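Local coordinates for cytoplasmic protein (Cryptococcus neoformans var. grubii serotype A, PDB 7LPO) that probably hydrolyses steryl beta-glucosides, as a sterylglucosidase of glycoside hydrolase family 5, at residues S731-I736 with Q769-A774; A664-Y669 with P712-A717; Y706-L711 with G747-W752; V737-R742 with V763-V768. One frame throughout, in Å; residues are numbered along the deposited sequence.

Contact 1 of 4, residues S731-I736 with Q769-A774; sequences SLDVTI and QRNGGA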
loop_
_atom_site.group_PDB
_atom_site.type_symbol
_atom_site.label_atom_id
_atom_site.label_comp_id
_atom_site.label_asym_id
_atom_site.label_seq_id
_atom_site.Cartn_x
_atom_site.Cartn_y
_atom_site.Cartn_z
ATOM N N SER A 731 7.672 -5.931 -33.310
ATOM C CA SER A 731 6.466 -5.715 -34.093
ATOM C C SER A 731 5.423 -6.760 -33.716
ATOM O O SER A 731 5.746 -7.937 -33.517
ATOM C CB SER A 731 6.782 -5.763 -35.595
ATOM O OG SER A 731 5.624 -5.963 -36.376
ATOM N N LEU A 732 4.175 -6.308 -33.609
ATOM C CA LEU A 732 3.075 -7.200 -33.277
ATOM C C LEU A 732 2.732 -8.095 -34.461
ATOM O O LEU A 732 2.720 -7.658 -35.617
ATOM C CB LEU A 732 1.841 -6.406 -32.868
ATOM C CG LEU A 732 1.885 -5.649 -31.542
ATOM C CD1 LEU A 732 0.577 -4.861 -31.364
ATOM C CD2 LEU A 732 2.093 -6.561 -30.384
ATOM N N ASP A 733 2.454 -9.357 -34.163
ATOM C CA ASP A 733 2.008 -10.348 -35.147
ATOM C C ASP A 733 0.747 -10.986 -34.568
ATOM O O ASP A 733 0.812 -12.044 -33.937
ATOM C CB ASP A 733 3.107 -11.388 -35.434
ATOM C CG ASP A 733 2.753 -12.305 -36.606
ATOM O OD1 ASP A 733 1.790 -11.994 -37.334
ATOM O OD2 ASP A 733 3.440 -13.332 -36.807
ATOM N N VAL A 734 -0.402 -10.339 -34.781
ATOM C CA VAL A 734 -1.647 -10.738 -34.138
ATOM C C VAL A 734 -2.773 -10.834 -35.161
ATOM O O VAL A 734 -2.729 -10.236 -36.237
ATOM C CB VAL A 734 -2.075 -9.758 -33.022
ATOM C CG1 VAL A 734 -1.068 -9.721 -31.884
ATOM C CG2 VAL A 734 -2.275 -8.348 -33.600
ATOM N N THR A 735 -3.808 -11.583 -34.780
ATOM C CA THR A 735 -5.084 -11.629 -35.479
ATOM C C THR A 735 -6.131 -10.953 -34.603
ATOM O O THR A 735 -6.206 -11.232 -33.404
ATOM C CB THR A 735 -5.491 -13.073 -35.781
ATOM O OG1 THR A 735 -4.668 -13.592 -36.838
ATOM C CG2 THR A 735 -6.965 -13.133 -36.204
ATOM N N ILE A 736 -6.927 -10.067 -35.195
ATOM C CA ILE A 736 -7.902 -9.261 -34.471
ATOM C C ILE A 736 -9.285 -9.498 -35.062
ATOM O O ILE A 736 -9.460 -9.453 -36.284
ATOM C CB ILE A 736 -7.542 -7.765 -34.527
ATOM C CG1 ILE A 736 -6.193 -7.513 -33.835
ATOM C CG2 ILE A 736 -8.650 -6.934 -33.903
ATOM C CD1 ILE A 736 -5.591 -6.164 -34.145
ATOM N N GLN A 769 -5.272 -12.381 -30.569
ATOM C CA GLN A 769 -4.330 -13.424 -30.197
ATOM C C GLN A 769 -3.118 -13.337 -31.103
ATOM O O GLN A 769 -3.200 -12.844 -32.232
ATOM C CB GLN A 769 -4.941 -14.827 -30.278
ATOM C CG GLN A 769 -5.379 -15.263 -31.657
ATOM C CD GLN A 769 -6.155 -16.571 -31.617
ATOM O OE1 GLN A 769 -5.697 -17.565 -31.050
ATOM N NE2 GLN A 769 -7.343 -16.570 -32.203
ATOM N N ARG A 770 -1.991 -13.833 -30.602
ATOM C CA ARG A 770 -0.795 -13.915 -31.424
ATOM C C ARG A 770 -0.964 -14.995 -32.487
ATOM O O ARG A 770 -1.399 -16.113 -32.193
ATOM C CB ARG A 770 0.429 -14.215 -30.565
ATOM C CG ARG A 770 1.731 -14.185 -31.360
ATOM C CD ARG A 770 2.932 -14.462 -30.469
ATOM N NE ARG A 770 4.172 -14.492 -31.241
ATOM C CZ ARG A 770 4.679 -15.591 -31.796
ATOM N NH1 ARG A 770 4.065 -16.765 -31.676
ATOM N NH2 ARG A 770 5.803 -15.519 -32.483
ATOM N N ASN A 771 -0.623 -14.656 -33.726
ATOM C CA ASN A 771 -0.648 -15.636 -34.805
ATOM C C ASN A 771 0.339 -16.753 -34.517
ATOM O O ASN A 771 1.537 -16.504 -34.348
ATOM C CB ASN A 771 -0.312 -14.959 -36.127
ATOM C CG ASN A 771 -1.409 -14.045 -36.589
ATOM O OD1 ASN A 771 -2.594 -14.374 -36.473
ATOM N ND2 ASN A 771 -1.032 -12.881 -37.102
ATOM N N GLY A 772 -0.164 -17.982 -34.466
ATOM C CA GLY A 772 0.672 -19.125 -34.187
ATOM C C GLY A 772 0.867 -19.418 -32.720
ATOM O O GLY A 772 1.772 -20.187 -32.374
ATOM N N GLY A 773 0.068 -18.822 -31.847
ATOM C CA GLY A 773 0.122 -19.159 -30.445
ATOM C C GLY A 773 1.159 -18.358 -29.686
ATOM O O GLY A 773 1.610 -17.291 -30.105
ATOM N N ALA A 774 1.560 -18.915 -28.551
ATOM C CA ALA A 774 2.351 -18.179 -27.583
ATOM C C ALA A 774 3.831 -18.171 -27.946
ATOM O O ALA A 774 4.349 -19.079 -28.601
ATOM C CB ALA A 774 2.170 -18.779 -26.190
#
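D733 and N771 meet because their first torsions turn them to each other: the carboxylate of D733 swings opposite its own backbone N (chi1 -171°), while the amide of N771 stays beside its N (chi1 -70°). The two side chains cross at about a right angle. N771 ND2 sends a nearly straight bond of 3.0 Å to D733 OD1, lying in its own amide plane but reaching the oxygen from above the carboxylate. The backbones add to this, N771 N giving 3.0 Å to D733 O. T735 and Q769 form an antiparallel hydrogen-bonded pair, with T735 N 2.9 Å from Q769 O and Q769 N 3.2 Å from T735 O. Between these lies the non-hydrogen-bonded pair V734 and R770, whose side chains diverge. R770 runs out extended from CG to NE, CG passing 3.5 Å from D733 O; NH1 then bonds G773 O at 3.0 Å across the type II turn from R770 to G773, and NE and NH2 go to A717 O and A718 O. The backbone bond to D733 is therefore sound, but the N771 amide, its OD1 too close to T735 OG1, is doubtful; the R770 guanidinium, not in contact, may slightly stabilise the charged carboxylate.

Contact 2 of 4, residues A664-Y669 with P712-A717; sequences AFCRPY and PFVHYA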
loop_
_atom_site.group_PDB
_atom_site.type_symbol
_atom_site.label_atom_id
_atom_site.label_comp_id
_atom_site.label_asym_id
_atom_site.label_seq_id
_atom_site.Cartn_x
_atom_site.Cartn_y
_atom_site.Cartn_z
ATOM N N ALA A 664 2.969 -12.544 -16.535
ATOM C CA ALA A 664 1.758 -12.392 -15.740
ATOM C C ALA A 664 1.422 -10.940 -15.431
ATOM O O ALA A 664 0.237 -10.591 -15.382
ATOM C CB ALA A 664 1.882 -13.178 -14.430
ATOM N N PHE A 665 2.419 -10.073 -15.226
ATOM C CA PHE A 665 2.098 -8.697 -14.865
ATOM C C PHE A 665 2.071 -7.740 -16.049
ATOM O O PHE A 665 1.507 -6.651 -15.917
ATOM C CB PHE A 665 3.046 -8.165 -13.770
ATOM C CG PHE A 665 4.498 -8.026 -14.162
ATOM C CD1 PHE A 665 4.922 -7.023 -15.017
ATOM C CD2 PHE A 665 5.453 -8.849 -13.588
ATOM C CE1 PHE A 665 6.266 -6.874 -15.328
ATOM C CE2 PHE A 665 6.801 -8.700 -13.882
ATOM C CZ PHE A 665 7.210 -7.710 -14.753
ATOM N N CYS A 666 2.622 -8.117 -17.197
ATOM C CA CYS A 666 2.554 -7.303 -18.410
ATOM C C CYS A 666 1.466 -7.893 -19.300
ATOM O O CYS A 666 1.640 -8.983 -19.858
ATOM C CB CYS A 666 3.901 -7.275 -19.129
ATOM S SG CYS A 666 3.909 -6.215 -20.591
ATOM N N ARG A 667 0.348 -7.177 -19.427
ATOM C CA ARG A 667 -0.886 -7.745 -19.954
ATOM C C ARG A 667 -1.602 -6.754 -20.857
ATOM O O ARG A 667 -1.479 -5.539 -20.670
ATOM C CB ARG A 667 -1.860 -8.138 -18.831
ATOM C CG ARG A 667 -1.226 -8.789 -17.606
ATOM C CD ARG A 667 -2.115 -8.607 -16.372
ATOM N NE ARG A 667 -3.399 -9.287 -16.497
ATOM C CZ ARG A 667 -3.575 -10.604 -16.363
ATOM N NH1 ARG A 667 -2.546 -11.405 -16.095
ATOM N NH2 ARG A 667 -4.789 -11.125 -16.496
ATOM N N PRO A 668 -2.364 -7.244 -21.836
ATOM C CA PRO A 668 -3.209 -6.339 -22.630
ATOM C C PRO A 668 -4.355 -5.785 -21.799
ATOM O O PRO A 668 -4.927 -6.479 -20.955
ATOM C CB PRO A 668 -3.732 -7.240 -23.753
ATOM C CG PRO A 668 -3.760 -8.619 -23.112
ATOM C CD PRO A 668 -2.538 -8.657 -22.230
ATOM N N TYR A 669 -4.697 -4.527 -22.050
ATOM C CA TYR A 669 -5.829 -3.906 -21.378
ATOM C C TYR A 669 -6.191 -2.621 -22.112
ATOM O O TYR A 669 -5.353 -2.049 -22.819
ATOM C CB TYR A 669 -5.518 -3.616 -19.901
ATOM C CG TYR A 669 -4.628 -2.435 -19.657
ATOM C CD1 TYR A 669 -3.256 -2.532 -19.817
ATOM C CD2 TYR A 669 -5.159 -1.224 -19.231
ATOM C CE1 TYR A 669 -2.433 -1.441 -19.585
ATOM C CE2 TYR A 669 -4.354 -0.136 -18.984
ATOM C CZ TYR A 669 -2.990 -0.248 -19.164
ATOM O OH TYR A 669 -2.191 0.837 -18.923
ATOM N N PRO A 712 0.896 -5.967 -25.421
ATOM C CA PRO A 712 2.329 -6.046 -25.093
ATOM C C PRO A 712 3.115 -6.924 -26.061
ATOM O O PRO A 712 2.705 -8.038 -26.401
ATOM C CB PRO A 712 2.340 -6.629 -23.672
ATOM C CG PRO A 712 1.058 -7.415 -23.577
ATOM C CD PRO A 712 0.052 -6.698 -24.462
ATOM N N PHE A 713 4.273 -6.408 -26.483
ATOM C CA PHE A 713 5.257 -7.229 -27.178
ATOM C C PHE A 713 5.561 -8.503 -26.406
ATOM O O PHE A 713 5.879 -9.536 -27.004
ATOM C CB PHE A 713 6.573 -6.456 -27.365
ATOM C CG PHE A 713 6.504 -5.338 -28.359
ATOM C CD1 PHE A 713 5.764 -5.457 -29.521
ATOM C CD2 PHE A 713 7.204 -4.170 -28.134
ATOM C CE1 PHE A 713 5.717 -4.425 -30.439
ATOM C CE2 PHE A 713 7.161 -3.136 -29.034
ATOM C CZ PHE A 713 6.413 -3.262 -30.194
ATOM N N VAL A 714 5.515 -8.429 -25.074
ATOM C CA VAL A 714 5.806 -9.578 -24.222
ATOM C C VAL A 714 4.986 -10.793 -24.634
ATOM O O VAL A 714 5.463 -11.932 -24.558
ATOM C CB VAL A 714 5.556 -9.205 -22.746
ATOM C CG1 VAL A 714 5.285 -10.431 -21.924
ATOM C CG2 VAL A 714 6.720 -8.424 -22.193
ATOM N N HIS A 715 3.736 -10.579 -25.058
ATOM C CA HIS A 715 2.856 -11.671 -25.446
ATOM C C HIS A 715 2.595 -11.766 -26.941
ATOM O O HIS A 715 2.237 -12.850 -27.420
ATOM C CB HIS A 715 1.489 -11.537 -24.755
ATOM C CG HIS A 715 1.539 -11.737 -23.276
ATOM N ND1 HIS A 715 1.654 -12.983 -22.700
ATOM C CD2 HIS A 715 1.513 -10.849 -22.257
ATOM C CE1 HIS A 715 1.685 -12.855 -21.386
ATOM N NE2 HIS A 715 1.604 -11.569 -21.092
ATOM N N TYR A 716 2.724 -10.670 -27.681
ATOM C CA TYR A 716 2.198 -10.591 -29.035
ATOM C C TYR A 716 3.250 -10.233 -30.079
ATOM O O TYR A 716 2.911 -10.093 -31.259
ATOM C CB TYR A 716 1.052 -9.572 -29.078
ATOM C CG TYR A 716 -0.152 -9.956 -28.231
ATOM C CD1 TYR A 716 -0.935 -11.054 -28.559
ATOM C CD2 TYR A 716 -0.502 -9.222 -27.111
ATOM C CE1 TYR A 716 -2.032 -11.410 -27.793
ATOM C CE2 TYR A 716 -1.608 -9.563 -26.343
ATOM C CZ TYR A 716 -2.365 -10.661 -26.686
ATOM O OH TYR A 716 -3.456 -11.010 -25.927
ATOM N N ALA A 717 4.511 -10.090 -29.694
ATOM C CA ALA A 717 5.538 -9.774 -30.673
ATOM C C ALA A 717 5.735 -10.936 -31.644
ATOM O O ALA A 717 5.505 -12.105 -31.314
ATOM C CB ALA A 717 6.859 -9.451 -29.975
#
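The chain leaving helix 662-665 runs extended past the start of the short helix 713-716, and the backbones come nearest at P668 and P712, with CA atoms 6.1 Å apart. The two prolines pack obliquely, P668 CB lying 3.9 Å from P712 CD. On one flank C666 points its thiol at the helix: with SG opposite the backbone N (chi1 -177°), the sulfur sits 3.5 Å from P712 CB and 3.9 Å from V714 CG2. P668 CG comes up to the edge of the Y716 ring, near its plane and 4.0 Å from CE2; the hydroxyl of Y716 is bonded to T687 O. H715 presents its own ring edge to the backbone, NE2 making a weak, bent bond of 2.9 Å to C666 O and a second weak one to A663 O. P712 holds the N-cap position, and its O accepts from both H715 N and Y716 N, fixing the first turn that carries these two rings. R667 turns away, its NH1 bonding A664 O at 3.0 Å and its guanidinium making salt bridges to D554 and D561. The contact is buried and mainly apolar, its imidazole N-H weakly shared between two carbonyls at the C-terminal end of helix 662-665.

Contact 3 of 4, residues Y706-L711 with G747-W752; sequences YTEIYL and GQTLRW
Strands 707-710 and 749-753 of the C-terminal beta domain pair antiparallel here; their axes over 707-710 and 749-752 come within 4.7 Å, N-to-C directions 156° apart. Hydrogen-bonded pairs form at T707 with W752 and at I709 with L750, where I709 N to L750 O and L750 N to I709 O are both 2.8 Å. Beyond the strands L711 N continues the pattern to Q748 O. The buried, largely apolar face carries I709, L750 and W752, with T707 beside W752, whose NE1 is bonded to H740 O. I709 CB and L750 CB stand 4.1 Å apart and, past the strand end, L711 CD1 closes on L750 CB at 3.7 Å. On the other face E708 OE1 stays 4.3 Å from R751 NE, too far for a salt bridge; E708 pairs instead with R34, while R751 NH1 is bonded to Q746 OE1 and NH2 makes a salt bridge to D646. Y706, its ring between backbone N and carbonyl carbon (chi1 47°), crosses the R751 chain obliquely and takes a weak bond from NE to OH at 3.4 Å. Q748 runs alongside Y710, its OE1 accepting from F713 N. One largely apolar face and one polar face make this the amphipathic pairing of a beta-sandwich-like domain.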
loop_
_atom_site.group_PDB
_atom_site.type_symbol
_atom_site.label_atom_id
_atom_site.label_comp_id
_atom_site.label_asym_id
_atom_site.label_seq_id
_atom_site.Cartn_x
_atom_site.Cartn_y
_atom_site.Cartn_z
ATOM N N TYR A 706 -11.623 7.578 -29.913
ATOM C CA TYR A 706 -11.719 6.154 -30.173
ATOM C C TYR A 706 -11.163 5.404 -28.971
ATOM O O TYR A 706 -10.593 5.988 -28.045
ATOM C CB TYR A 706 -10.943 5.790 -31.444
ATOM C CG TYR A 706 -9.589 6.426 -31.425
ATOM C CD1 TYR A 706 -8.533 5.813 -30.776
ATOM C CD2 TYR A 706 -9.375 7.674 -31.998
ATOM C CE1 TYR A 706 -7.292 6.404 -30.717
ATOM C CE2 TYR A 706 -8.125 8.284 -31.941
ATOM C CZ TYR A 706 -7.091 7.638 -31.302
ATOM O OH TYR A 706 -5.844 8.211 -31.227
ATOM N N THR A 707 -11.317 4.089 -29.006
ATOM C CA THR A 707 -10.802 3.215 -27.968
ATOM C C THR A 707 -9.353 2.842 -28.261
ATOM O O THR A 707 -8.990 2.548 -29.406
ATOM C CB THR A 707 -11.672 1.965 -27.875
ATOM O OG1 THR A 707 -13.005 2.350 -27.513
ATOM C CG2 THR A 707 -11.129 0.983 -26.862
ATOM N N GLU A 708 -8.526 2.877 -27.217
ATOM C CA GLU A 708 -7.111 2.550 -27.299
ATOM C C GLU A 708 -6.820 1.399 -26.352
ATOM O O GLU A 708 -7.200 1.441 -25.178
ATOM C CB GLU A 708 -6.217 3.737 -26.935
ATOM C CG GLU A 708 -6.352 4.925 -27.856
ATOM C CD GLU A 708 -5.437 6.082 -27.464
ATOM O OE1 GLU A 708 -4.201 5.938 -27.611
ATOM O OE2 GLU A 708 -5.957 7.129 -27.014
ATOM N N ILE A 709 -6.138 0.385 -26.865
ATOM C CA ILE A 709 -5.816 -0.827 -26.132
ATOM C C ILE A 709 -4.312 -1.037 -26.214
ATOM O O ILE A 709 -3.714 -0.882 -27.284
ATOM C CB ILE A 709 -6.578 -2.047 -26.702
ATOM C CG1 ILE A 709 -8.044 -1.991 -26.268
ATOM C CG2 ILE A 709 -5.915 -3.333 -26.269
ATOM C CD1 ILE A 709 -8.987 -2.800 -27.165
ATOM N N TYR A 710 -3.702 -1.382 -25.084
ATOM C CA TYR A 710 -2.293 -1.749 -25.034
ATOM C C TYR A 710 -2.147 -3.235 -25.342
ATOM O O TYR A 710 -2.797 -4.069 -24.705
ATOM C CB TYR A 710 -1.710 -1.429 -23.655
ATOM C CG TYR A 710 -0.343 -2.022 -23.388
ATOM C CD1 TYR A 710 0.797 -1.485 -23.971
ATOM C CD2 TYR A 710 -0.190 -3.102 -22.532
ATOM C CE1 TYR A 710 2.050 -2.025 -23.720
ATOM C CE2 TYR A 710 1.042 -3.648 -22.286
ATOM C CZ TYR A 710 2.166 -3.106 -22.876
ATOM O OH TYR A 710 3.406 -3.637 -22.614
ATOM N N LEU A 711 -1.297 -3.563 -26.311
ATOM C CA LEU A 711 -0.996 -4.959 -26.635
ATOM C C LEU A 711 0.492 -5.221 -26.446
ATOM O O LEU A 711 1.312 -4.748 -27.256
ATOM C CB LEU A 711 -1.418 -5.287 -28.064
ATOM C CG LEU A 711 -2.907 -5.162 -28.393
ATOM C CD1 LEU A 711 -3.097 -5.344 -29.893
ATOM C CD2 LEU A 711 -3.747 -6.156 -27.627
ATOM N N GLY A 747 3.031 0.096 -33.001
ATOM C CA GLY A 747 3.840 -0.245 -31.840
ATOM C C GLY A 747 3.102 -1.243 -30.969
ATOM O O GLY A 747 2.693 -2.310 -31.428
ATOM N N GLN A 748 2.902 -0.895 -29.697
ATOM C CA GLN A 748 2.124 -1.711 -28.775
ATOM C C GLN A 748 0.715 -1.161 -28.556
ATOM O O GLN A 748 0.087 -1.461 -27.533
ATOM C CB GLN A 748 2.855 -1.830 -27.438
ATOM C CG GLN A 748 4.144 -2.635 -27.519
ATOM C CD GLN A 748 4.828 -2.761 -26.176
ATOM O OE1 GLN A 748 4.899 -3.847 -25.599
ATOM N NE2 GLN A 748 5.326 -1.643 -25.663
ATOM N N THR A 749 0.203 -0.382 -29.498
ATOM C CA THR A 749 -1.090 0.274 -29.373
ATOM C C THR A 749 -2.045 -0.249 -30.433
ATOM O O THR A 749 -1.686 -0.332 -31.614
ATOM C CB THR A 749 -0.952 1.795 -29.518
ATOM O OG1 THR A 749 0.058 2.280 -28.623
ATOM C CG2 THR A 749 -2.277 2.503 -29.211
ATOM N N LEU A 750 -3.255 -0.597 -30.005
ATOM C CA LEU A 750 -4.366 -0.908 -30.891
ATOM C C LEU A 750 -5.397 0.207 -30.786
ATOM O O LEU A 750 -5.776 0.603 -29.679
ATOM C CB LEU A 750 -4.993 -2.249 -30.518
ATOM C CG LEU A 750 -6.343 -2.562 -31.157
ATOM C CD1 LEU A 750 -6.230 -2.545 -32.658
ATOM C CD2 LEU A 750 -6.822 -3.905 -30.670
ATOM N N ARG A 751 -5.840 0.718 -31.932
ATOM C CA ARG A 751 -6.821 1.795 -31.991
ATOM C C ARG A 751 -8.079 1.256 -32.645
ATOM O O ARG A 751 -8.003 0.610 -33.691
ATOM C CB ARG A 751 -6.280 2.996 -32.769
ATOM C CG ARG A 751 -5.087 3.644 -32.095
ATOM C CD ARG A 751 -4.744 4.997 -32.702
ATOM N NE ARG A 751 -3.705 5.670 -31.919
ATOM C CZ ARG A 751 -2.399 5.544 -32.145
ATOM N NH1 ARG A 751 -1.964 4.780 -33.141
ATOM N NH2 ARG A 751 -1.524 6.184 -31.380
ATOM N N TRP A 752 -9.230 1.526 -32.033
ATOM C CA TRP A 752 -10.487 0.872 -32.381
ATOM C C TRP A 752 -11.583 1.922 -32.517
ATOM O O TRP A 752 -12.074 2.456 -31.514
ATOM C CB TRP A 752 -10.832 -0.173 -31.324
ATOM C CG TRP A 752 -12.033 -1.003 -31.628
ATOM C CD1 TRP A 752 -12.626 -1.185 -32.846
ATOM C CD2 TRP A 752 -12.794 -1.776 -30.695
ATOM N NE1 TRP A 752 -13.708 -2.021 -32.724
ATOM C CE2 TRP A 752 -13.834 -2.394 -31.412
ATOM C CE3 TRP A 752 -12.699 -2.002 -29.321
ATOM C CZ2 TRP A 752 -14.761 -3.225 -30.804
ATOM C CZ3 TRP A 752 -13.621 -2.824 -28.723
ATOM C CH2 TRP A 752 -14.636 -3.430 -29.460
#

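Contact 4 of 4, residues V737-R742 with V763-V768; sequences VASHGR and VYTIEV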
loop_
_atom_site.group_PDB
_atom_site.type_symbol
_atom_site.label_atom_id
_atom_site.label_comp_id
_atom_site.label_asym_id
_atom_site.label_seq_id
_atom_site.Cartn_x
_atom_site.Cartn_y
_atom_site.Cartn_z
ATOM N N VAL A 737 -10.266 -9.729 -34.193
ATOM C CA VAL A 737 -11.658 -9.920 -34.588
ATOM C C VAL A 737 -12.496 -8.949 -33.766
ATOM O O VAL A 737 -12.638 -9.120 -32.549
ATOM C CB VAL A 737 -12.127 -11.365 -34.372
ATOM C CG1 VAL A 737 -13.584 -11.528 -34.798
ATOM C CG2 VAL A 737 -11.234 -12.330 -35.138
ATOM N N ALA A 738 -13.043 -7.931 -34.421
ATOM C CA ALA A 738 -13.913 -6.955 -33.779
ATOM C C ALA A 738 -15.328 -7.070 -34.332
ATOM O O ALA A 738 -15.523 -7.246 -35.538
ATOM C CB ALA A 738 -13.383 -5.533 -33.977
ATOM N N SER A 739 -16.315 -6.961 -33.440
ATOM C CA SER A 739 -17.706 -7.152 -33.829
ATOM C C SER A 739 -18.255 -5.956 -34.598
ATOM O O SER A 739 -19.162 -6.117 -35.420
ATOM C CB SER A 739 -18.563 -7.398 -32.586
ATOM O OG SER A 739 -18.521 -6.263 -31.734
ATOM N N HIS A 740 -17.738 -4.765 -34.319
ATOM C CA HIS A 740 -18.128 -3.537 -34.989
ATOM C C HIS A 740 -16.867 -2.740 -35.290
ATOM O O HIS A 740 -15.833 -2.919 -34.645
ATOM C CB HIS A 740 -19.076 -2.685 -34.124
ATOM C CG HIS A 740 -20.343 -3.380 -33.735
ATOM N ND1 HIS A 740 -20.364 -4.495 -32.922
ATOM C CD2 HIS A 740 -21.635 -3.112 -34.039
ATOM C CE1 HIS A 740 -21.614 -4.887 -32.748
ATOM N NE2 HIS A 740 -22.405 -4.067 -33.419
ATOM N N GLY A 741 -16.958 -1.856 -36.279
ATOM C CA GLY A 741 -15.926 -0.856 -36.486
ATOM C C GLY A 741 -14.670 -1.365 -37.178
ATOM O O GLY A 741 -14.652 -2.407 -37.843
ATOM N N ARG A 742 -13.601 -0.579 -37.021
ATOM C CA ARG A 742 -12.321 -0.828 -37.669
ATOM C C ARG A 742 -11.195 -0.621 -36.662
ATOM O O ARG A 742 -11.358 0.067 -35.651
ATOM C CB ARG A 742 -12.114 0.092 -38.882
ATOM C CG ARG A 742 -11.964 1.553 -38.519
ATOM C CD ARG A 742 -11.866 2.459 -39.755
ATOM N NE ARG A 742 -11.842 3.879 -39.388
ATOM C CZ ARG A 742 -10.739 4.552 -39.073
ATOM N NH1 ARG A 742 -9.562 3.944 -39.090
ATOM N NH2 ARG A 742 -10.812 5.836 -38.746
ATOM N N VAL A 763 -23.387 -4.116 -26.563
ATOM C CA VAL A 763 -22.058 -4.578 -26.193
ATOM C C VAL A 763 -21.295 -4.938 -27.462
ATOM O O VAL A 763 -21.680 -5.858 -28.193
ATOM C CB VAL A 763 -22.124 -5.780 -25.236
ATOM C CG1 VAL A 763 -20.710 -6.294 -24.955
ATOM C CG2 VAL A 763 -22.842 -5.407 -23.954
ATOM N N TYR A 764 -20.211 -4.219 -27.717
ATOM C CA TYR A 764 -19.252 -4.576 -28.748
ATOM C C TYR A 764 -18.138 -5.423 -28.136
ATOM O O TYR A 764 -17.877 -5.368 -26.932
ATOM C CB TYR A 764 -18.656 -3.324 -29.383
ATOM C CG TYR A 764 -19.638 -2.359 -30.000
ATOM C CD1 TYR A 764 -20.987 -2.653 -30.091
ATOM C CD2 TYR A 764 -19.199 -1.149 -30.514
ATOM C CE1 TYR A 764 -21.872 -1.764 -30.674
ATOM C CE2 TYR A 764 -20.065 -0.260 -31.084
ATOM C CZ TYR A 764 -21.400 -0.565 -31.163
ATOM O OH TYR A 764 -22.251 0.344 -31.745
ATOM N N THR A 765 -17.475 -6.212 -28.978
ATOM C CA THR A 765 -16.396 -7.071 -28.514
ATOM C C THR A 765 -15.226 -7.008 -29.484
ATOM O O THR A 765 -15.396 -6.794 -30.688
ATOM C CB THR A 765 -16.834 -8.542 -28.360
ATOM O OG1 THR A 765 -17.184 -9.087 -29.646
ATOM C CG2 THR A 765 -18.014 -8.654 -27.409
ATOM N N ILE A 766 -14.032 -7.226 -28.943
ATOM C CA ILE A 766 -12.810 -7.318 -29.730
ATOM C C ILE A 766 -11.988 -8.458 -29.152
ATOM O O ILE A 766 -11.846 -8.566 -27.929
ATOM C CB ILE A 766 -12.013 -5.995 -29.727
ATOM C CG1 ILE A 766 -10.878 -6.075 -30.747
ATOM C CG2 ILE A 766 -11.473 -5.669 -28.345
ATOM C CD1 ILE A 766 -10.359 -4.719 -31.190
ATOM N N GLU A 767 -11.464 -9.313 -30.027
ATOM C CA GLU A 767 -10.657 -10.456 -29.627
ATOM C C GLU A 767 -9.313 -10.406 -30.338
ATOM O O GLU A 767 -9.238 -10.073 -31.525
ATOM C CB GLU A 767 -11.376 -11.765 -29.933
ATOM C CG GLU A 767 -12.763 -11.838 -29.324
ATOM C CD GLU A 767 -13.639 -12.884 -29.979
ATOM O OE1 GLU A 767 -13.455 -14.080 -29.667
ATOM O OE2 GLU A 767 -14.511 -12.508 -30.802
ATOM N N VAL A 768 -8.258 -10.740 -29.602
ATOM C CA VAL A 768 -6.888 -10.639 -30.083
ATOM C C VAL A 768 -6.144 -11.904 -29.685
ATOM O O VAL A 768 -6.360 -12.445 -28.594
ATOM C CB VAL A 768 -6.182 -9.396 -29.504
ATOM C CG1 VAL A 768 -4.718 -9.332 -29.970
ATOM C CG2 VAL A 768 -6.931 -8.130 -29.875
HETATM O O HOH W 1 -15.294 -10.158 -31.311
#
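H740 lies flat on Y764, and this is the close-packed end of the contact: the rings stack face to face, centroids 3.8 Å apart and planes only 11° off parallel. H740 CB also sits over the tyrosine face. S739 locks the stack to the backbone. With its hydroxyl between backbone N and carbonyl carbon (chi1 62°), OG accepts from T765 N at 2.9 Å and shares a 2.8 Å hydrogen bond with H740 ND1, in the plane of the imidazole. S739 N answers with a bond to T765 O, while Y764 OH is bonded to P755 O. On the inner face A738 CB touches I766 CG1 at 4.1 Å. On the other face the side chains of V737 and E767 pack loosely, although the direct backbone bonds stay short, V737 N to E767 O at 2.9 Å and E767 N to V737 O at 2.8 Å. A water lies 3.1 Å from V737 O and near T765 OG1 and E767 OE2, its exact bonding uncertain. Strand 734-738 is outermost in its four-stranded antiparallel layer, and the chain crosses at H740-G741 to strand 742-746 of the facing layer, as in a beta sandwich.

Overall arrangement
Contacts 1 and 4 are successive parts of the same strand pair, 734-738 with 761-770, their centres about 16 Å apart, and contact 4 is nested within the chain loop closed by contact 1. Contact 3 belongs to the facing layer: its centre is about 12 Å from that of contact 4, with W752 CZ3 3.6 Å from I766 CG2 and W752 CZ2 3.6 Å from T765 O. In contact 2, helix 713-716 lies at one end of the two layers and meets the chain entering from helix 662-665. It joins contact 3 through Y669 O to Y710 N at 2.9 Å and contact 1 through D733 N to Y716 O at 3.0 Å. All four lie on one side of the chain, their centres about 24 to 36 Å from its middle.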